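Local coordinates for protein omega transaminase (PDB 5LHA) that probably transfers amino groups between amine donors and carbonyl acceptors, using a pyridoxal phosphate cofactor held here in its pyridoxamine phosphate form, at residues A76-Q81 with C338-A343; G237-P242 with M387-L392. All blocks are in the same frame, centred on the assembly; numbering follows the deposited sequence.

Contact 1. Residues A76-Q81 with C338-A343; sequences AAIAAQ and CAAALA
Ala77, Ile78 and Gln81 of helix 72-85 meet Ala339, Ala340 and Ala343 of helix 335-350 in a near-antiparallel helix pair of the fold type I transaminase architecture. The segment axes approach to 8.2 Å at 150°, a close spacing made possible by the alanines on the facing surfaces. Such pairs illustrate how small residues let two helices approach closely, the CA atoms of Ile78 and Ala340 coming within 5.6 Å.

Ala77 turns its CB toward the partner helix. This CB lies 3.8 Å from the carbonyl O of Ala339 and also rests on the methyl of Ala343, one turn further along. One turn on from Ala77 in its own helix, Gln81 takes up the facing methyl of Ala339, and its chain can be followed outward. Its CB is 3.7 Å from Ala339 CB, and CG, anti to the backbone N (chi1 -173°), stays 4.0 Å from Ala339 CB. The chain then bends at chi2, and the carboxamide leaves the alanine behind: OE1 takes a hydrogen bond from Arg98 NH1, while NE2 donates to the carbonyl O of Leu85 in its own helix. Both ends of this buried amide are thereby satisfied and its rotation is fixed, while the aliphatic root serves as packing surface.

Ile78 works at the other flank of the helix face, beside Ala340. Ile300, from a loop, packs against both of these residues, and Leu82 of the second subunit touches Ile78, which places this flank at the subunit interface. The branch that does the touching is the ethyl arm: chi1 of -71° sets CG1 beside the backbone N, 3.6 Å from Ala340 CB, and CD1 follows at 3.9 Å from that same methyl.

Contact 2. Residues G237-P242 with M387-L392; sequences GGVIVP and MIALDL
Val239 rests on Met387 and Ala389 where the loop after strand 225-230 packs on strand 387-393, part of a seven-stranded mixed sheet built from both ends of this fold type I, class-III aminotransferase chain. The loop geometry fits a G1 beta bulge, Val239 and Ile240 both facing Gln234; Val239, not a glycine, takes its positive-phi position. It is a worked case of one branched side chain seated on a strand's face.

The two methyls of Val239 are divided between neighbouring carbonyls. CG1, anti to the backbone N (chi1 -171°), reaches the carbonyl O of Met387 at 3.3 Å. CG2, beside the backbone N, lies 3.5 Å from the carbonyl O of Ile388 and also against the methyl of Ala389. Met387 has its CG wedged against both backbone neighbours (chi1 52°), which brings it within 4.1 Å of Val239 CG1; its side chain lies about 8 Å from the bound pyridoxamine phosphate. Cutting Val239 back to an alanine removes both methyls and is likely to open a gap beside the Met387 and Ile388 carbonyls, with only CB left against Ala389.

Gly238 adopts a phi of 130°, where a CB would collide with the preceding carbonyl O. Its own carbonyl accepts a hydrogen bond from Arg382 NE; Arg382 also forms a salt bridge with Asp391, tying loop and strand together. That same Gly238 O sits tightly against Ala389, 3.1 Å from its CB.

Contacts 1 and 2 lie on opposite sides of the chain's centre, their centres 34 Å apart and their nearest atoms about 20 Å from each other, so neither touches the other. Their segments interleave along the chain: 76-81, 237-242, 338-343, then 387-392. They share no helix or sheet. Contact 1 pairs two helices, 72-85 and 335-350, beside the second subunit, whereas contact 2 brings a loop leading out of one seven-stranded sheet, from strand 225-230, onto strand 387-393 of the other. Distant parts of one sequence meet in two settings: at a subunit interface, and where a loop from one sheet reaches a strand of the other, the Met387 side chain about 8 Å from the bound cofactor.

Contact 1. Residues A76-Q81 with C338-A343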
# COMPACT_ATOMS: atom_id res chain seq x y z
N ALA A 76 -42.06 -14.99 -17.50
CA ALA A 76 -42.95 -14.07 -18.20
C ALA A 76 -42.54 -12.62 -18.00
O ALA A 76 -42.65 -11.80 -18.92
CB ALA A 76 -44.40 -14.29 -17.76
N ALA A 77 -42.09 -12.26 -16.80
CA ALA A 77 -41.63 -10.90 -16.55
C ALA A 77 -40.43 -10.55 -17.43
O ALA A 77 -40.37 -9.45 -17.99
CB ALA A 77 -41.27 -10.73 -15.07
N ILE A 78 -39.49 -11.48 -17.58
CA ILE A 78 -38.30 -11.21 -18.38
C ILE A 78 -38.69 -11.00 -19.84
O ILE A 78 -38.22 -10.07 -20.51
CB ILE A 78 -37.29 -12.36 -18.23
CG1 ILE A 78 -36.66 -12.32 -16.83
CG2 ILE A 78 -36.21 -12.25 -19.28
CD1 ILE A 78 -36.02 -13.63 -16.42
N ALA A 79 -39.56 -11.88 -20.37
CA ALA A 79 -40.02 -11.75 -21.74
C ALA A 79 -40.73 -10.42 -21.97
O ALA A 79 -40.53 -9.78 -23.01
CB ALA A 79 -40.94 -12.93 -22.09
N ALA A 80 -41.59 -10.02 -21.03
CA ALA A 80 -42.29 -8.75 -21.16
C ALA A 80 -41.32 -7.58 -21.29
O ALA A 80 -41.46 -6.74 -22.18
CB ALA A 80 -43.23 -8.54 -19.96
N GLN A 81 -40.31 -7.53 -20.42
CA GLN A 81 -39.39 -6.39 -20.44
C GLN A 81 -38.51 -6.39 -21.69
O GLN A 81 -38.16 -5.32 -22.21
CB GLN A 81 -38.53 -6.37 -19.19
CG GLN A 81 -37.70 -5.12 -19.08
CD GLN A 81 -38.54 -3.86 -19.11
OE1 GLN A 81 -39.58 -3.79 -18.48
NE2 GLN A 81 -38.09 -2.85 -19.86
N CYS A 338 -34.04 -5.82 -13.38
CA CYS A 338 -34.99 -5.25 -12.43
C CYS A 338 -36.35 -5.93 -12.54
O CYS A 338 -36.92 -6.37 -11.53
CB CYS A 338 -35.11 -3.75 -12.67
SG CYS A 338 -33.59 -2.82 -12.32
N ALA A 339 -36.86 -6.05 -13.77
CA ALA A 339 -38.14 -6.70 -14.02
C ALA A 339 -38.22 -8.08 -13.39
O ALA A 339 -39.23 -8.44 -12.77
CB ALA A 339 -38.39 -6.79 -15.53
N ALA A 340 -37.18 -8.90 -13.60
CA ALA A 340 -37.14 -10.22 -12.98
C ALA A 340 -37.09 -10.11 -11.46
O ALA A 340 -37.70 -10.92 -10.76
CB ALA A 340 -35.95 -11.02 -13.51
N ALA A 341 -36.34 -9.14 -10.93
CA ALA A 341 -36.26 -8.94 -9.49
C ALA A 341 -37.64 -8.68 -8.88
O ALA A 341 -37.99 -9.26 -7.84
CB ALA A 341 -35.32 -7.77 -9.17
N LEU A 342 -38.42 -7.80 -9.51
CA LEU A 342 -39.74 -7.47 -8.98
C LEU A 342 -40.62 -8.71 -8.87
O LEU A 342 -41.33 -8.89 -7.87
CB LEU A 342 -40.41 -6.40 -9.83
CG LEU A 342 -39.71 -5.04 -9.75
CD1 LEU A 342 -40.18 -4.08 -10.84
CD2 LEU A 342 -39.92 -4.44 -8.38
N ALA A 343 -40.58 -9.58 -9.89
CA ALA A 343 -41.37 -10.80 -9.84
C ALA A 343 -40.87 -11.72 -8.74
O ALA A 343 -41.66 -12.39 -8.07
CB ALA A 343 -41.33 -11.51 -11.19

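Contact 2. Residues G237-P242 with M387-L392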
# COMPACT_ATOMS: atom_id res chain seq x y z
N GLY A 237 -17.65 -19.35 4.56
CA GLY A 237 -16.69 -19.69 5.60
C GLY A 237 -17.07 -20.88 6.45
O GLY A 237 -16.23 -21.35 7.23
N GLY A 238 -18.29 -21.40 6.31
CA GLY A 238 -18.71 -22.63 6.95
C GLY A 238 -20.02 -22.61 7.72
O GLY A 238 -20.23 -23.45 8.59
N VAL A 239 -20.93 -21.71 7.35
CA VAL A 239 -22.21 -21.50 8.04
C VAL A 239 -21.94 -21.29 9.53
O VAL A 239 -22.38 -22.07 10.38
CB VAL A 239 -23.19 -22.67 7.80
CG1 VAL A 239 -24.57 -22.33 8.34
CG2 VAL A 239 -23.27 -22.99 6.31
N ILE A 240 -21.26 -20.20 9.85
CA ILE A 240 -20.99 -19.85 11.24
C ILE A 240 -22.11 -18.92 11.70
O ILE A 240 -22.25 -17.81 11.20
CB ILE A 240 -19.61 -19.20 11.40
CG1 ILE A 240 -18.53 -20.17 10.93
CG2 ILE A 240 -19.39 -18.78 12.84
CD1 ILE A 240 -17.26 -19.51 10.46
N VAL A 241 -22.92 -19.42 12.63
CA VAL A 241 -24.03 -18.64 13.19
C VAL A 241 -23.49 -17.94 14.44
O VAL A 241 -23.15 -18.63 15.42
CB VAL A 241 -25.23 -19.54 13.53
CG1 VAL A 241 -26.42 -18.69 13.97
CG2 VAL A 241 -25.60 -20.42 12.35
N PRO A 242 -23.40 -16.61 14.45
CA PRO A 242 -22.90 -15.92 15.64
C PRO A 242 -23.90 -16.04 16.77
O PRO A 242 -25.09 -16.31 16.53
CB PRO A 242 -22.75 -14.47 15.17
CG PRO A 242 -23.75 -14.34 14.10
CD PRO A 242 -23.77 -15.66 13.39
N MET A 387 -29.51 -22.43 5.65
CA MET A 387 -28.07 -22.60 5.47
C MET A 387 -27.54 -23.44 6.63
O MET A 387 -27.76 -23.12 7.80
CB MET A 387 -27.33 -21.26 5.40
CG MET A 387 -27.62 -20.28 6.52
SD MET A 387 -27.26 -18.58 6.03
CE MET A 387 -25.53 -18.66 5.58
N ILE A 388 -26.89 -24.56 6.29
CA ILE A 388 -26.42 -25.54 7.26
C ILE A 388 -25.06 -26.03 6.80
O ILE A 388 -24.78 -26.10 5.60
CB ILE A 388 -27.42 -26.71 7.42
CG1 ILE A 388 -28.69 -26.24 8.14
CG2 ILE A 388 -26.80 -27.88 8.16
CD1 ILE A 388 -29.86 -27.19 7.98
N ALA A 389 -24.19 -26.34 7.76
CA ALA A 389 -22.90 -26.93 7.45
C ALA A 389 -22.64 -28.13 8.36
O ALA A 389 -22.91 -28.08 9.56
CB ALA A 389 -21.75 -25.93 7.60
N LEU A 390 -22.12 -29.19 7.76
CA LEU A 390 -21.65 -30.35 8.50
C LEU A 390 -20.13 -30.25 8.57
O LEU A 390 -19.46 -30.20 7.54
CB LEU A 390 -22.09 -31.65 7.82
CG LEU A 390 -23.60 -31.86 7.60
CD1 LEU A 390 -24.00 -31.36 6.22
CD2 LEU A 390 -23.99 -33.32 7.77
N ASP A 391 -19.59 -30.16 9.77
CA ASP A 391 -18.16 -29.93 9.95
C ASP A 391 -17.45 -31.27 10.19
O ASP A 391 -17.58 -31.88 11.25
CB ASP A 391 -17.92 -28.95 11.09
CG ASP A 391 -16.57 -28.30 11.00
OD1 ASP A 391 -15.59 -29.01 10.67
OD2 ASP A 391 -16.49 -27.07 11.22
N LEU A 392 -16.66 -31.70 9.20
CA LEU A 392 -15.98 -32.98 9.27
C LEU A 392 -14.59 -32.77 9.86
O LEU A 392 -13.85 -31.88 9.43
CB LEU A 392 -15.89 -33.63 7.89
CG LEU A 392 -17.15 -33.80 7.03
CD1 LEU A 392 -16.80 -34.45 5.70
CD2 LEU A 392 -18.26 -34.60 7.74